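Local coordinates for Lmo2184 protein (Listeria monocytogenes serovar 1/2a, PDB 5JOQ) that probably binds heme or another iron compound at the cell surface as the substrate-binding lipoprotein of an ABC importer, at residues His185-Asp190 and Leu274-Ala279. Sequence-based numbering, arbitrary orientation.
Sequences HAYIGD and LNAPEA
Tyr187 reaches from the first turn of helix 187-194 to the start of helix 276-288, where its hydroxyl end lands on two alanines one turn apart. The nearest CA atoms of the two segments, those of Tyr187 and Ala276, are 9.5 Å apart. The CB of Tyr187 does not point straight across, but with CG anti to the backbone N (chi1 166°), beside the carbonyl carbon, the ring's end comes nearer. The tight part lies at Ala276: Tyr187 OH is 3.4 Å from both CA and CB of Ala276, and this methyl sits at the ring edge, near its plane. Alanine suits the place because a short side chain lets the hydroxyl approach the backbone; Ala279 closes in more loosely, offering its CB 4.0 Å from Tyr187 OH. Ile123 packs on both Tyr187 and Ala276, and its backbone N-H bonds to Asp190 OD2; Ala272 also touches Tyr187. The touching residues are buried, whereas Glu278, pointing elsewhere, is on the solvent side. Pro277 packs on helix 140-161, as does Leu274, which also meets helix 42-50; the contact thus probably lies near the junction of the two lobes that a long helix links in family 8 solute-binding proteins. No hydrogen bond crosses between the segments, which implies that van der Waals fit, rather than polar pairing, governs their direct contact.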
ATOM      1  N   HIS A 185     -14.168  -3.698 -22.220  1.00  9.92           N
ATOM      2  CA  HIS A 185     -12.905  -3.860 -22.955  1.00 10.94           C
ATOM      3  C   HIS A 185     -11.708  -4.146 -22.068  1.00 11.97           C
ATOM      4  O   HIS A 185     -10.611  -4.426 -22.601  1.00 10.90           O
ATOM      5  CB  HIS A 185     -12.593  -2.623 -23.820  1.00 11.99           C
ATOM      6  CG  HIS A 185     -13.701  -2.281 -24.764  1.00 13.26           C
ATOM      7  ND1 HIS A 185     -14.116  -3.134 -25.765  1.00 15.83           N
ATOM      8  CD2 HIS A 185     -14.503  -1.196 -24.839  1.00 12.09           C
ATOM      9  CE1 HIS A 185     -15.130  -2.590 -26.417  1.00 14.20           C
ATOM     10  NE2 HIS A 185     -15.372  -1.402 -25.885  1.00 14.64           N
ATOM     11  N   ALA A 186     -11.869  -4.081 -20.753  1.00 14.43           N
ATOM     12  CA  ALA A 186     -10.820  -4.452 -19.813  1.00 13.47           C
ATOM     13  C   ALA A 186     -11.121  -5.825 -19.222  1.00 12.71           C
ATOM     14  O   ALA A 186     -12.253  -6.303 -19.277  1.00 10.72           O
ATOM     15  CB  ALA A 186     -10.693  -3.407 -18.685  1.00 10.50           C
ATOM     16  N   TYR A 187     -10.097  -6.437 -18.610  1.00  9.33           N
ATOM     17  CA  TYR A 187     -10.227  -7.834 -18.180  1.00 11.56           C
ATOM     18  C   TYR A 187     -11.329  -8.025 -17.135  1.00 10.80           C
ATOM     19  O   TYR A 187     -12.112  -8.980 -17.213  1.00 11.17           O
ATOM     20  CB  TYR A 187      -8.882  -8.320 -17.639  1.00 11.49           C
ATOM     21  CG  TYR A 187      -8.953  -9.631 -16.843  1.00 12.77           C
ATOM     22  CD1 TYR A 187      -9.384 -10.823 -17.452  1.00 13.84           C
ATOM     23  CD2 TYR A 187      -8.563  -9.673 -15.507  1.00 12.57           C
ATOM     24  CE1 TYR A 187      -9.436 -12.027 -16.751  1.00 11.56           C
ATOM     25  CE2 TYR A 187      -8.597 -10.868 -14.792  1.00 10.90           C
ATOM     26  CZ  TYR A 187      -9.020 -12.037 -15.422  1.00 12.23           C
ATOM     27  OH  TYR A 187      -9.054 -13.208 -14.722  1.00 15.70           O
ATOM     28  N   ILE A 188     -11.394  -7.149 -16.128  1.00 10.65           N
ATOM     29  CA  ILE A 188     -12.453  -7.331 -15.139  1.00  9.67           C
ATOM     30  C   ILE A 188     -13.813  -7.125 -15.796  1.00 12.13           C
ATOM     31  O   ILE A 188     -14.782  -7.793 -15.438  1.00 11.11           O
ATOM     32  CB  ILE A 188     -12.289  -6.384 -13.935  1.00 11.05           C
ATOM     33  CG1 ILE A 188     -10.941  -6.596 -13.228  1.00 16.81           C
ATOM     34  CG2 ILE A 188     -13.489  -6.555 -12.936  1.00 10.98           C
ATOM     35  CD1 ILE A 188     -10.798  -7.929 -12.610  1.00 17.27           C
ATOM     36  N   GLY A 189     -13.920  -6.209 -16.762  1.00 10.99           N
ATOM     37  CA  GLY A 189     -15.158  -6.118 -17.547  1.00  9.03           C
ATOM     38  C   GLY A 189     -15.478  -7.396 -18.309  1.00  9.51           C
ATOM     39  O   GLY A 189     -16.654  -7.783 -18.445  1.00 10.99           O
ATOM     40  N   ASP A 190     -14.445  -8.054 -18.845  1.00 11.28           N
ATOM     41  CA  ASP A 190     -14.655  -9.329 -19.526  1.00 12.09           C
ATOM     42  C   ASP A 190     -15.192 -10.395 -18.562  1.00 13.79           C
ATOM     43  O   ASP A 190     -16.065 -11.191 -18.926  1.00 11.03           O
ATOM     44  CB  ASP A 190     -13.343  -9.789 -20.173  1.00 10.52           C
ATOM     45  CG  ASP A 190     -13.554 -10.875 -21.196  1.00 13.75           C
ATOM     46  OD1 ASP A 190     -14.481 -10.721 -22.025  1.00 12.00           O
ATOM     47  OD2 ASP A 190     -12.827 -11.880 -21.180  1.00 14.44           O
ATOM     48  N   LEU A 274      -3.939 -17.072 -15.544  1.00 13.82           N
ATOM     49  CA  LEU A 274      -4.436 -18.432 -15.396  1.00 15.78           C
ATOM     50  C   LEU A 274      -5.398 -18.528 -14.191  1.00 21.74           C
ATOM     51  O   LEU A 274      -6.043 -19.513 -14.002  1.00 21.10           O
ATOM     52  CB  LEU A 274      -3.315 -19.455 -15.369  1.00 16.73           C
ATOM     53  CG  LEU A 274      -2.551 -19.579 -16.683  1.00 17.11           C
ATOM     54  CD1 LEU A 274      -1.521 -20.691 -16.610  1.00 19.26           C
ATOM     55  CD2 LEU A 274      -3.503 -19.796 -17.837  1.00 16.78           C
ATOM     56  N   ASN A 275      -5.455 -17.468 -13.391  1.00 19.06           N
ATOM     57  CA  ASN A 275      -6.385 -17.350 -12.274  1.00 25.27           C
ATOM     58  C   ASN A 275      -7.820 -17.170 -12.774  1.00 21.94           C
ATOM     59  O   ASN A 275      -8.757 -17.262 -12.011  1.00 17.69           O
ATOM     60  CB  ASN A 275      -6.101 -16.090 -11.452  1.00 23.95           C
ATOM     61  CG  ASN A 275      -4.879 -16.209 -10.601  1.00 37.97           C
ATOM     62  OD1 ASN A 275      -4.353 -17.283 -10.415  1.00 39.54           O
ATOM     63  ND2 ASN A 275      -4.445 -15.097 -10.056  1.00 49.36           N
ATOM     64  N   ALA A 276      -7.984 -16.941 -14.068  1.00 16.39           N
ATOM     65  CA  ALA A 276      -9.294 -16.601 -14.601  1.00 14.10           C
ATOM     66  C   ALA A 276     -10.422 -17.561 -14.291  1.00 15.95           C
ATOM     67  O   ALA A 276     -11.487 -17.110 -13.959  1.00 18.96           O
ATOM     68  CB  ALA A 276      -9.214 -16.323 -16.089  1.00 15.11           C
ATOM     69  N   PRO A 277     -10.156 -18.918 -14.388  1.00 19.53           N
ATOM     70  CA  PRO A 277     -11.297 -19.780 -14.047  1.00 18.15           C
ATOM     71  C   PRO A 277     -11.741 -19.562 -12.597  1.00 21.14           C
ATOM     72  O   PRO A 277     -12.920 -19.463 -12.357  1.00 18.94           O
ATOM     73  CB  PRO A 277     -10.768 -21.189 -14.276  1.00 21.16           C
ATOM     74  CG  PRO A 277      -9.791 -21.014 -15.368  1.00 22.73           C
ATOM     75  CD  PRO A 277      -9.043 -19.823 -14.907  1.00 19.60           C
ATOM     76  N   GLU A 278     -10.812 -19.455 -11.662  1.00 19.53           N
ATOM     77  CA  GLU A 278     -11.203 -19.227 -10.286  1.00 20.79           C
ATOM     78  C   GLU A 278     -11.925 -17.874 -10.153  1.00 19.92           C
ATOM     79  O   GLU A 278     -12.942 -17.780  -9.511  1.00 20.69           O
ATOM     80  CB  GLU A 278      -9.991 -19.282  -9.374  1.00 21.40           C
ATOM     81  CG  GLU A 278     -10.324 -19.156  -7.906  1.00 29.05           C
ATOM     82  CD  GLU A 278      -9.107 -19.239  -6.996  1.00 37.28           C
ATOM     83  OE1 GLU A 278      -7.987 -19.435  -7.487  1.00 35.19           O
ATOM     84  OE2 GLU A 278      -9.289 -19.095  -5.775  1.00 39.95           O
ATOM     85  N   ALA A 279     -11.385 -16.856 -10.801  1.00 17.37           N
ATOM     86  CA  ALA A 279     -11.970 -15.517 -10.767  1.00 19.71           C
ATOM     87  C   ALA A 279     -13.382 -15.524 -11.332  1.00 17.40           C
ATOM     88  O   ALA A 279     -14.295 -14.908 -10.763  1.00 16.99           O
ATOM     89  CB  ALA A 279     -11.095 -14.544 -11.553  1.00 15.22           C
TER